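Local coordinates for protein GTN Reductase (Agrobacterium tumefaciens, PDB 4JIP) that binds FMN in a TIM barrel of the Old Yellow Enzyme-like family and probably reduces glyceryl trinitrate, at residues P30-N35 and L71-A76; Q97-G102 and E176-N181; Q187-S192 and Q246-Y251. One frame throughout, in Å; residues are numbered along the deposited sequence. Where two conformers were deposited one is given.

Contact 2 lies at the heart of the eight-stranded parallel barrel, its centre about 5 Å from the centre of the chain, whereas contacts 1 and 3 both have their centres about 18 Å out, on opposite sides of the chain's centre. Contact 2 pairs two neighbouring strands and turns polar and aromatic groups to FMN and the bound p-hydroxybenzaldehyde. Contact 1, partly buried, packs a loop on the start of helix 74-89 with one lysine-to-carbonyl bond; contact 3, buried, joins the end of one helix and the residue after it to helix 245-256, mainly by apolar packing. Both outer contacts touch the central one: Leu71 packs on Ile98, and the Gln187 amide probably bonds to Val101 O.

Contact 1 of 3, residues P30-N35 and L71-A76; sequences PGAIPN and LYKREA
Lys73 swings CG away from its own carbonyl carbon (chi1 -67°) and then runs fully extended, which carries NZ to the carbonyl of Gly31. Lys73 NZ donates to Gly31 O at 2.8 Å, with the ammonium above the carbonyl plane, 46° out of it, and not on a lone pair. Ile33 also has CG1 anti to its carbonyl carbon (chi1 -69°); Ile33 CD1 reaches Glu75 CB at 3.6 Å, and the isoleucine side chain crosses that of Lys73 at about a right angle. Ala76 CB lies 3.4 Å from Ala32 O and 3.9 Å from Pro34 CD, while CG and CD of Pro34 pack against Ala76 O. Tyr72 brings its OH to within 3.3 Å of Ala32 CB, obliquely to the ring; the OH itself is hydrogen-bonded to Gln63. Water 1 donates to Ala32 O and lies over the centre of the Tyr72 ring, 3.1 Å above its plane. Lys73 is at the N-cap of helix 74-89, and the contacts to Glu75 and Ala76 lay the loop on its first turn. Apolar packing is thus joined by one lysine bond, whose charge probably polarises the Gly31 carbonyl, and by a backbone bond between Ala32 and Gly70.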
loop_
_atom_site.group_PDB
_atom_site.type_symbol
_atom_site.label_atom_id
_atom_site.label_comp_id
_atom_site.label_asym_id
_atom_site.label_seq_id
_atom_site.Cartn_x
_atom_site.Cartn_y
_atom_site.Cartn_z
ATOM N N PRO A 30 -4.108 -16.711 8.089
ATOM C CA PRO A 30 -3.068 -17.739 8.248
ATOM C C PRO A 30 -3.002 -18.661 7.036
ATOM O O PRO A 30 -4.046 -19.011 6.476
ATOM C CB PRO A 30 -3.514 -18.513 9.495
ATOM C CG PRO A 30 -4.974 -18.235 9.631
ATOM C CD PRO A 30 -5.177 -16.844 9.097
ATOM N N GLY A 31 -1.788 -19.024 6.629
ATOM C CA GLY A 31 -1.594 -19.822 5.432
ATOM C C GLY A 31 -1.657 -18.978 4.172
ATOM O O GLY A 31 -1.827 -19.511 3.072
ATOM N N ALA A 32 -1.524 -17.664 4.340
ATOM C CA ALA A 32 -1.570 -16.694 3.232
ATOM C C ALA A 32 -2.860 -16.716 2.413
ATOM O O ALA A 32 -2.858 -16.356 1.230
ATOM C CB ALA A 32 -0.345 -16.842 2.303
ATOM N N ILE A 33 -3.958 -17.109 3.054
ATOM C CA ILE A 33 -5.233 -17.278 2.371
ATOM C C ILE A 33 -6.351 -16.537 3.108
ATOM O O ILE A 33 -6.599 -16.797 4.289
ATOM C CB ILE A 33 -5.589 -18.786 2.245
ATOM C CG1 ILE A 33 -4.637 -19.480 1.274
ATOM C CG2 ILE A 33 -7.051 -18.999 1.819
ATOM C CD1 ILE A 33 -4.374 -20.953 1.615
ATOM N N PRO A 34 -7.028 -15.610 2.406
ATOM C CA PRO A 34 -8.189 -14.884 2.937
ATOM C C PRO A 34 -9.285 -15.873 3.322
ATOM O O PRO A 34 -9.578 -16.793 2.555
ATOM C CB PRO A 34 -8.657 -14.037 1.743
ATOM C CG PRO A 34 -7.497 -13.994 0.801
ATOM C CD PRO A 34 -6.762 -15.279 0.996
ATOM N N ASN A 35 -9.879 -15.687 4.494
ATOM C CA ASN A 35 -10.914 -16.587 4.985
ATOM C C ASN A 35 -12.276 -15.887 5.082
ATOM O O ASN A 35 -12.437 -14.772 4.587
ATOM C CB ASN A 35 -10.491 -17.156 6.338
ATOM C CG ASN A 35 -10.154 -16.070 7.350
ATOM O OD1 ASN A 35 -10.741 -14.985 7.337
ATOM N ND2 ASN A 35 -9.209 -16.360 8.236
ATOM N N LEU A 71 -1.139 -13.527 -2.951
ATOM C CA LEU A 71 -1.740 -13.659 -4.274
ATOM C C LEU A 71 -1.097 -14.785 -5.068
ATOM O O LEU A 71 -1.302 -14.902 -6.275
ATOM C CB LEU A 71 -1.617 -12.346 -5.049
ATOM C CG LEU A 71 -2.664 -11.295 -4.693
ATOM C CD1 LEU A 71 -2.363 -9.997 -5.401
ATOM C CD2 LEU A 71 -4.050 -11.800 -5.056
ATOM N N TYR A 72 -0.332 -15.621 -4.380
ATOM C CA TYR A 72 0.492 -16.639 -5.038
ATOM C C TYR A 72 -0.041 -18.067 -4.884
ATOM O O TYR A 72 0.471 -18.993 -5.506
ATOM C CB TYR A 72 1.951 -16.544 -4.565
ATOM C CG TYR A 72 2.135 -16.499 -3.055
ATOM C CD1 TYR A 72 2.069 -15.299 -2.361
ATOM C CD2 TYR A 72 2.398 -17.655 -2.332
ATOM C CE1 TYR A 72 2.255 -15.255 -0.996
ATOM C CE2 TYR A 72 2.581 -17.618 -0.964
ATOM C CZ TYR A 72 2.507 -16.422 -0.301
ATOM O OH TYR A 72 2.689 -16.385 1.063
ATOM N N LYS A 73 -1.073 -18.245 -4.069
ATOM C CA LYS A 73 -1.717 -19.548 -3.965
ATOM C C LYS A 73 -3.074 -19.522 -4.633
ATOM O O LYS A 73 -3.786 -18.508 -4.575
ATOM C CB LYS A 73 -1.895 -19.956 -2.507
ATOM C CG LYS A 73 -0.613 -20.239 -1.764
ATOM C CD LYS A 73 -0.941 -20.800 -0.387
ATOM C CE LYS A 73 0.286 -20.898 0.496
ATOM N NZ LYS A 73 -0.111 -21.321 1.863
ATOM N N ARG A 74 -3.437 -20.640 -5.254
ATOM C CA ARG A 74 -4.745 -20.780 -5.884
ATOM C C ARG A 74 -5.855 -20.590 -4.855
ATOM O O ARG A 74 -6.912 -20.044 -5.158
ATOM C CB ARG A 74 -4.885 -22.158 -6.534
ATOM C CG ARG A 74 -3.899 -22.421 -7.661
ATOM C CD ARG A 74 -3.991 -21.332 -8.703
ATOM N NE ARG A 74 -5.331 -21.250 -9.281
ATOM C CZ ARG A 74 -5.756 -20.247 -10.041
ATOM N NH1 ARG A 74 -6.993 -20.258 -10.525
ATOM N NH2 ARG A 74 -4.952 -19.225 -10.305
ATOM N N GLU A 75 -5.595 -21.039 -3.633
ATOM C CA GLU A 75 -6.582 -20.974 -2.568
ATOM C C GLU A 75 -6.775 -19.532 -2.118
ATOM O O GLU A 75 -7.868 -19.145 -1.717
ATOM C CB GLU A 75 -6.159 -21.857 -1.386
ATOM C CG GLU A 75 -6.078 -23.367 -1.691
ATOM C CD GLU A 75 -4.846 -23.773 -2.506
ATOM O OE1 GLU A 75 -3.918 -22.951 -2.673
ATOM O OE2 GLU A 75 -4.810 -24.925 -2.985
ATOM N N ALA A 76 -5.707 -18.741 -2.188
ATOM C CA ALA A 76 -5.772 -17.324 -1.838
ATOM C C ALA A 76 -6.609 -16.560 -2.860
ATOM O O ALA A 76 -7.455 -15.732 -2.502
ATOM C CB ALA A 76 -4.382 -16.736 -1.753
HETATM O O HOH W 1 -0.799 -16.663 -1.281
#

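Contact 2 of 3, residues Q97-G102 and E176-N181; sequences QIWHVG and EIHAAN. With FMN (flavin mononucleotide), chain B; HBA (p-hydroxybenzaldehyde), chain C.
Gln97 reaches past Glu176 and His178 to the flavin. Gln97 CB is 3.9 Å from Glu176 O, and Gln97 CG, placed anti to the backbone N (chi1 -174°), lies 3.6 Å from His178 CB. From CD onward the amide is stacked on the imidazole, the planes 9° apart, with Gln97 NE2 3.2 Å above the His178 ring and offset toward its rim. At the tip, Gln97 OE1 accepts from FMN N3 at 2.9 Å, and Gln97 NE2 donates to FMN O2 at 2.8 Å in a nearly straight bond (170°). The imidazole is fixed at both nitrogens: His178 ND1 accepts from Ala180 N, and His178 NE2 donates to O4 of p-hydroxybenzaldehyde, a bond modelled unusually short, at 2.5 Å. Asn181 ND2 gives O4 a second, nearly straight bond. Trp99 lies alongside, its five-membered ring near parallel to His178 but barely overlapping it, while its CZ2 borders the ligand. The strands are joined by His178 N to Ile98 O and, weakly, by Ile98 N to Glu176 O. Paired amide bonds recognise the flavin's pyrimidine edge, and the two donors on O4 would probably stabilise negative charge there, consistent with the His/Asn pair that holds phenolic ligands in Old Yellow Enzyme relatives.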
loop_
_atom_site.group_PDB
_atom_site.type_symbol
_atom_site.label_atom_id
_atom_site.label_comp_id
_atom_site.label_asym_id
_atom_site.label_seq_id
_atom_site.Cartn_x
_atom_site.Cartn_y
_atom_site.Cartn_z
ATOM N N GLN A 97 -3.472 -4.261 -2.820
ATOM C CA GLN A 97 -2.144 -3.662 -2.696
ATOM C C GLN A 97 -1.068 -4.738 -2.847
ATOM O O GLN A 97 -0.666 -5.368 -1.859
ATOM C CB GLN A 97 -1.960 -2.902 -1.371
ATOM C CG GLN A 97 -0.626 -2.142 -1.309
ATOM C CD GLN A 97 -0.305 -1.521 0.048
ATOM O OE1 GLN A 97 -0.450 -2.157 1.091
ATOM N NE2 GLN A 97 0.150 -0.268 0.031
ATOM N N ILE A 98 -0.613 -4.955 -4.083
ATOM C CA ILE A 98 0.399 -5.984 -4.343
ATOM C C ILE A 98 1.764 -5.603 -3.760
ATOM O O ILE A 98 2.298 -4.522 -4.008
ATOM C CB ILE A 98 0.507 -6.374 -5.837
ATOM C CG1 ILE A 98 0.945 -5.182 -6.699
ATOM C CG2 ILE A 98 -0.818 -6.942 -6.327
ATOM C CD1 ILE A 98 1.173 -5.553 -8.150
ATOM N N TRP A 99 2.324 -6.524 -2.995
ATOM C CA TRP A 99 3.362 -6.197 -2.036
ATOM C C TRP A 99 4.629 -7.039 -2.229
ATOM O O TRP A 99 4.568 -8.216 -2.578
ATOM C CB TRP A 99 2.789 -6.451 -0.638
ATOM C CG TRP A 99 3.486 -5.759 0.480
ATOM C CD1 TRP A 99 4.433 -4.790 0.384
ATOM C CD2 TRP A 99 3.276 -5.986 1.880
ATOM N NE1 TRP A 99 4.827 -4.391 1.638
ATOM C CE2 TRP A 99 4.136 -5.114 2.574
ATOM C CE3 TRP A 99 2.444 -6.842 2.614
ATOM C CZ2 TRP A 99 4.191 -5.071 3.969
ATOM C CZ3 TRP A 99 2.495 -6.793 4.001
ATOM C CH2 TRP A 99 3.364 -5.915 4.662
ATOM N N HIS A 100 5.780 -6.426 -2.002
ATOM C CA HIS A 100 6.997 -7.184 -1.759
ATOM C C HIS A 100 7.796 -6.422 -0.714
ATOM O O HIS A 100 8.216 -5.280 -0.940
ATOM C CB HIS A 100 7.819 -7.404 -3.031
ATOM C CG HIS A 100 8.875 -8.454 -2.890
ATOM N ND1 HIS A 100 9.805 -8.448 -1.867
ATOM C CD2 HIS A 100 9.152 -9.556 -3.636
ATOM C CE1 HIS A 100 10.604 -9.493 -1.996
ATOM N NE2 HIS A 100 10.232 -10.178 -3.055
ATOM N N VAL A 101 7.993 -7.062 0.433
ATOM C CA VAL A 101 8.600 -6.415 1.588
ATOM C C VAL A 101 10.098 -6.183 1.464
ATOM O O VAL A 101 10.668 -5.399 2.220
ATOM C CB VAL A 101 8.342 -7.217 2.871
ATOM C CG1 VAL A 101 6.854 -7.365 3.108
ATOM C CG2 VAL A 101 9.000 -8.585 2.772
ATOM N N GLY A 102 10.741 -6.867 0.530
ATOM C CA GLY A 102 12.181 -6.783 0.427
ATOM C C GLY A 102 12.860 -7.230 1.711
ATOM O O GLY A 102 12.566 -8.315 2.219
ATOM N N GLU A 176 -3.066 -1.555 -6.404
ATOM C CA GLU A 176 -2.181 -0.495 -5.972
ATOM C C GLU A 176 -0.811 -1.106 -5.761
ATOM O O GLU A 176 -0.650 -1.995 -4.923
ATOM C CB GLU A 176 -2.661 0.095 -4.654
ATOM C CG GLU A 176 -1.657 1.059 -4.029
ATOM C CD GLU A 176 -2.221 1.818 -2.845
ATOM O OE1 GLU A 176 -3.177 2.599 -3.030
ATOM O OE2 GLU A 176 -1.705 1.634 -1.722
ATOM N N ILE A 177 0.177 -0.653 -6.523
ATOM C CA ILE A 177 1.541 -1.115 -6.317
ATOM C C ILE A 177 2.116 -0.500 -5.049
ATOM O O ILE A 177 2.256 0.720 -4.954
ATOM C CB ILE A 177 2.458 -0.763 -7.499
ATOM C CG1 ILE A 177 2.045 -1.536 -8.757
ATOM C CG2 ILE A 177 3.906 -1.068 -7.147
ATOM C CD1 ILE A 177 2.667 -0.988 -10.031
ATOM N N HIS A 178 2.440 -1.342 -4.071
ATOM C CA HIS A 178 3.054 -0.855 -2.840
ATOM C C HIS A 178 4.521 -0.464 -3.097
ATOM O O HIS A 178 5.399 -1.324 -3.215
ATOM C CB HIS A 178 2.949 -1.900 -1.717
ATOM C CG HIS A 178 3.219 -1.351 -0.353
ATOM N ND1 HIS A 178 3.836 -0.133 -0.135
ATOM C CD2 HIS A 178 2.946 -1.852 0.882
ATOM C CE1 HIS A 178 3.933 0.086 1.162
ATOM N NE2 HIS A 178 3.403 -0.937 1.800
ATOM N N ALA A 179 4.769 0.839 -3.179
ATOM C CA ALA A 179 6.107 1.374 -3.410
ATOM C C ALA A 179 6.492 2.293 -2.253
ATOM O O ALA A 179 7.323 3.193 -2.401
ATOM C CB ALA A 179 6.160 2.135 -4.735
ATOM N N ALA A 180 5.889 2.054 -1.095
ATOM C CA ALA A 180 6.025 2.981 0.011
ATOM C C ALA A 180 6.606 2.311 1.249
ATOM O O ALA A 180 6.928 1.126 1.234
ATOM C CB ALA A 180 4.669 3.613 0.326
ATOM N N ASN A 181 6.757 3.103 2.305
ATOM C CA ASN A 181 7.035 2.601 3.646
ATOM C C ASN A 181 8.265 1.691 3.797
ATOM O O ASN A 181 8.253 0.735 4.579
ATOM C CB ASN A 181 5.770 1.941 4.212
ATOM C CG ASN A 181 4.599 2.911 4.290
ATOM O OD1 ASN A 181 4.794 4.127 4.409
ATOM N ND2 ASN A 181 3.379 2.382 4.219
HETATM N N1 FMN B . 0.217 0.942 4.773
HETATM C C2 FMN B . 0.434 0.189 3.629
HETATM O O2 FMN B . 0.812 0.724 2.583
HETATM N N3 FMN B . 0.282 -1.179 3.668
HETATM C C4 FMN B . -0.159 -1.791 4.821
HETATM O O4 FMN B . -0.307 -3.013 4.839
HETATM C C4A FMN B . -0.356 -1.040 5.976
HETATM N N5 FMN B . -0.715 -1.650 7.157
HETATM C C5A FMN B . -1.045 -0.901 8.276
HETATM C C6 FMN B . -1.584 -1.519 9.403
HETATM C C7 FMN B . -1.949 -0.763 10.507
HETATM C C7M FMN B . -2.496 -1.447 11.726
HETATM C C8 FMN B . -1.790 0.618 10.488
HETATM C C8M FMN B . -2.164 1.442 11.687
HETATM C C9 FMN B . -1.261 1.236 9.361
HETATM C C9A FMN B . -0.900 0.484 8.240
HETATM N N10 FMN B . -0.421 1.087 7.083
HETATM C C10 FMN B . -0.193 0.334 5.945
HETATM C "C1'" FMN B . -0.333 2.586 6.984
HETATM C "C2'" FMN B . -1.698 3.230 6.714
HETATM O "O2'" FMN B . -2.162 2.868 5.435
HETATM C "C3'" FMN B . -1.625 4.750 6.814
HETATM O "O3'" FMN B . -0.560 5.196 6.006
HETATM C "C4'" FMN B . -1.406 5.208 8.255
HETATM O "O4'" FMN B . -2.301 4.500 9.086
HETATM C "C5'" FMN B . -1.642 6.711 8.427
HETATM O "O5'" FMN B . -2.983 6.968 8.088
HETATM P P FMN B . -4.079 7.415 9.189
HETATM O O1P FMN B . -5.349 7.696 8.433
HETATM O O2P FMN B . -4.287 6.295 10.181
HETATM O O3P FMN B . -3.605 8.651 9.909
HETATM C "C1'" HBA C . 2.193 -1.892 9.641
HETATM O "O1'" HBA C . 2.029 -3.051 10.024
HETATM C C1 HBA C . 2.477 -1.562 8.205
HETATM C C2 HBA C . 2.607 -2.547 7.237
HETATM C C3 HBA C . 2.862 -2.191 5.918
HETATM C C4 HBA C . 2.987 -0.859 5.562
HETATM C C5 HBA C . 2.865 0.122 6.530
HETATM C C6 HBA C . 2.601 -0.234 7.843
HETATM O O4 HBA C . 3.254 -0.503 4.258
HETATM O O HOH W 2 5.005 -3.983 -4.012
HETATM O O HOH W 3 7.700 -2.655 -2.402
#

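Contact 3 of 3, residues Q187-S192 and Q246-Y251; sequences QFLKSS and QPLYNY
Leu189 and Leu248 are the residues whose CA atoms lie nearest across the contact, 7.9 Å apart, and the two segments meet mainly through side chains. Residues 187-189 are the last turn of helix 184-189, and Lys190, at phi/psi -101/142°, is the first to leave helical geometry. Segment 246-251 is helical throughout, with backbone bonds from Asn250 N to Gln246 O and from Tyr251 N to Pro247 O.

Leu248 has CG anti to its backbone N (chi1 172°), which directs its methyls at the end of the opposing helix. Leu248 CD2 comes to 3.3 Å from Leu189 O, and Leu248 CD1 meets Leu189 CD2 at 3.9 Å. The other methyl of Leu189, CD1, turns to Tyr249, lying 3.6 Å from Tyr249 OH and 3.9 Å from Tyr249 CZ in an oblique approach to the ring. Lys190 arrives from another direction: its extended chain crosses the tyrosine at about a right angle, and Lys190 CE lies in the ring plane at the edge, 3.1 Å from Tyr249 OH. The closest contact made there is thus with a methylene, while the ammonium group continues to Glu186, in a salt bridge, and to the carbonyl of Ser232. Buried surface totals 220 Å² over the two sides, all of it from these four residues, which are themselves buried.

Leu189 O, against which Leu248 packs, is taken by Arg207 of helix 204-222, and Leu189 also touches Leu211 on that helix. Tyr249 also touches Phe289 of helix 286-295. The contact therefore joins the short helix following strand 174-178 to helix 245-256, which follows strand 227-231, with helix 204-222 touching both partners and helix 286-295 beside the tyrosine, in the outer layer of the barrel.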
loop_
_atom_site.group_PDB
_atom_site.type_symbol
_atom_site.label_atom_id
_atom_site.label_comp_id
_atom_site.label_asym_id
_atom_site.label_seq_id
_atom_site.Cartn_x
_atom_site.Cartn_y
_atom_site.Cartn_z
ATOM N N GLN A 187 13.341 0.470 -1.355
ATOM C CA GLN A 187 14.712 0.111 -1.057
ATOM C C GLN A 187 15.599 0.417 -2.260
ATOM O O GLN A 187 16.727 0.897 -2.108
ATOM C CB GLN A 187 14.813 -1.358 -0.651
ATOM C CG GLN A 187 14.335 -1.629 0.763
ATOM C CD GLN A 187 13.878 -3.054 0.968
ATOM O OE1 GLN A 187 14.454 -4.006 0.412
ATOM N NE2 GLN A 187 12.832 -3.216 1.772
ATOM N N PHE A 188 15.075 0.149 -3.450
ATOM C CA PHE A 188 15.765 0.522 -4.678
ATOM C C PHE A 188 15.800 2.041 -4.842
ATOM O O PHE A 188 16.800 2.589 -5.293
ATOM C CB PHE A 188 15.090 -0.114 -5.895
ATOM C CG PHE A 188 15.634 -1.462 -6.259
ATOM C CD1 PHE A 188 16.713 -1.584 -7.128
ATOM C CD2 PHE A 188 15.063 -2.610 -5.742
ATOM C CE1 PHE A 188 17.205 -2.816 -7.470
ATOM C CE2 PHE A 188 15.555 -3.853 -6.079
ATOM C CZ PHE A 188 16.630 -3.958 -6.944
ATOM N N LEU A 189 14.709 2.712 -4.472
ATOM C CA LEU A 189 14.579 4.156 -4.687
ATOM C C LEU A 189 15.516 4.997 -3.818
ATOM O O LEU A 189 16.059 6.004 -4.276
ATOM C CB LEU A 189 13.149 4.621 -4.405
ATOM C CG LEU A 189 12.107 4.677 -5.518
ATOM C CD1 LEU A 189 10.852 5.356 -4.977
ATOM C CD2 LEU A 189 12.647 5.412 -6.742
ATOM N N LYS A 190 15.687 4.596 -2.561
ATOM C CA LYS A 190 16.313 5.466 -1.575
ATOM C C LYS A 190 17.779 5.123 -1.305
ATOM O O LYS A 190 18.164 3.956 -1.270
ATOM C CB LYS A 190 15.461 5.514 -0.301
ATOM C CG LYS A 190 14.130 6.242 -0.558
ATOM C CD LYS A 190 13.201 6.243 0.650
ATOM C CE LYS A 190 12.044 7.207 0.410
ATOM N NZ LYS A 190 10.990 7.151 1.466
ATOM N N SER A 191 18.585 6.163 -1.110
ATOM C CA SER A 191 20.041 6.039 -1.016
ATOM C C SER A 191 20.545 5.217 0.172
ATOM O O SER A 191 21.595 4.586 0.098
ATOM C CB SER A 191 20.689 7.433 -0.999
ATOM O OG SER A 191 20.213 8.220 0.078
ATOM N N SER A 192 19.807 5.227 1.283
ATOM C CA SER A 192 20.280 4.523 2.483
ATOM C C SER A 192 20.184 3.009 2.329
ATOM O O SER A 192 20.834 2.276 3.050
ATOM C CB SER A 192 19.494 4.954 3.720
ATOM O OG SER A 192 18.296 4.207 3.823
ATOM N N GLN A 246 13.270 15.414 -3.007
ATOM C CA GLN A 246 12.624 16.219 -4.060
ATOM C C GLN A 246 13.012 15.836 -5.502
ATOM O O GLN A 246 12.127 15.536 -6.309
ATOM C CB GLN A 246 12.794 17.730 -3.820
ATOM C CG GLN A 246 11.717 18.594 -4.478
ATOM C CD GLN A 246 10.381 18.563 -3.732
ATOM O OE1 GLN A 246 10.319 18.869 -2.540
ATOM N NE2 GLN A 246 9.307 18.208 -4.437
ATOM N N PRO A 247 14.322 15.838 -5.829
ATOM C CA PRO A 247 14.672 15.544 -7.222
ATOM C C PRO A 247 14.289 14.118 -7.574
ATOM O O PRO A 247 13.781 13.878 -8.669
ATOM C CB PRO A 247 16.203 15.690 -7.245
ATOM C CG PRO A 247 16.543 16.479 -6.038
ATOM C CD PRO A 247 15.522 16.096 -5.013
ATOM N N LEU A 248 14.536 13.195 -6.648
ATOM C CA LEU A 248 14.192 11.790 -6.834
ATOM C C LEU A 248 12.695 11.609 -7.095
ATOM O O LEU A 248 12.305 11.021 -8.104
ATOM C CB LEU A 248 14.623 10.968 -5.611
ATOM C CG LEU A 248 14.192 9.498 -5.514
ATOM C CD1 LEU A 248 14.799 8.660 -6.636
ATOM C CD2 LEU A 248 14.556 8.919 -4.146
ATOM N N TYR A 249 11.865 12.120 -6.190
ATOM C CA TYR A 249 10.426 11.898 -6.278
ATOM C C TYR A 249 9.722 12.698 -7.370
ATOM O O TYR A 249 8.742 12.227 -7.948
ATOM C CB TYR A 249 9.750 12.071 -4.911
ATOM C CG TYR A 249 9.823 10.791 -4.115
ATOM C CD1 TYR A 249 8.898 9.766 -4.326
ATOM C CD2 TYR A 249 10.850 10.574 -3.194
ATOM C CE1 TYR A 249 8.975 8.572 -3.613
ATOM C CE2 TYR A 249 10.932 9.389 -2.481
ATOM C CZ TYR A 249 9.993 8.394 -2.692
ATOM O OH TYR A 249 10.093 7.222 -1.986
ATOM N N ASN A 250 10.226 13.893 -7.660
ATOM C CA ASN A 250 9.736 14.654 -8.803
ATOM C C ASN A 250 9.980 13.873 -10.095
ATOM O O ASN A 250 9.112 13.815 -10.969
ATOM C CB ASN A 250 10.411 16.033 -8.879
ATOM C CG ASN A 250 9.764 17.059 -7.960
ATOM O OD1 ASN A 250 9.079 16.717 -6.997
ATOM N ND2 ASN A 250 9.979 18.332 -8.263
ATOM N N TYR A 251 11.167 13.274 -10.208
ATOM C CA TYR A 251 11.494 12.476 -11.382
ATOM C C TYR A 251 10.577 11.261 -11.516
ATOM O O TYR A 251 10.110 10.949 -12.605
ATOM C CB TYR A 251 12.954 12.025 -11.361
ATOM C CG TYR A 251 13.274 11.036 -12.453
ATOM C CD1 TYR A 251 13.652 11.461 -13.719
ATOM C CD2 TYR A 251 13.192 9.672 -12.222
ATOM C CE1 TYR A 251 13.949 10.540 -14.732
ATOM C CE2 TYR A 251 13.476 8.758 -13.217
ATOM C CZ TYR A 251 13.856 9.193 -14.467
ATOM O OH TYR A 251 14.139 8.264 -15.442
#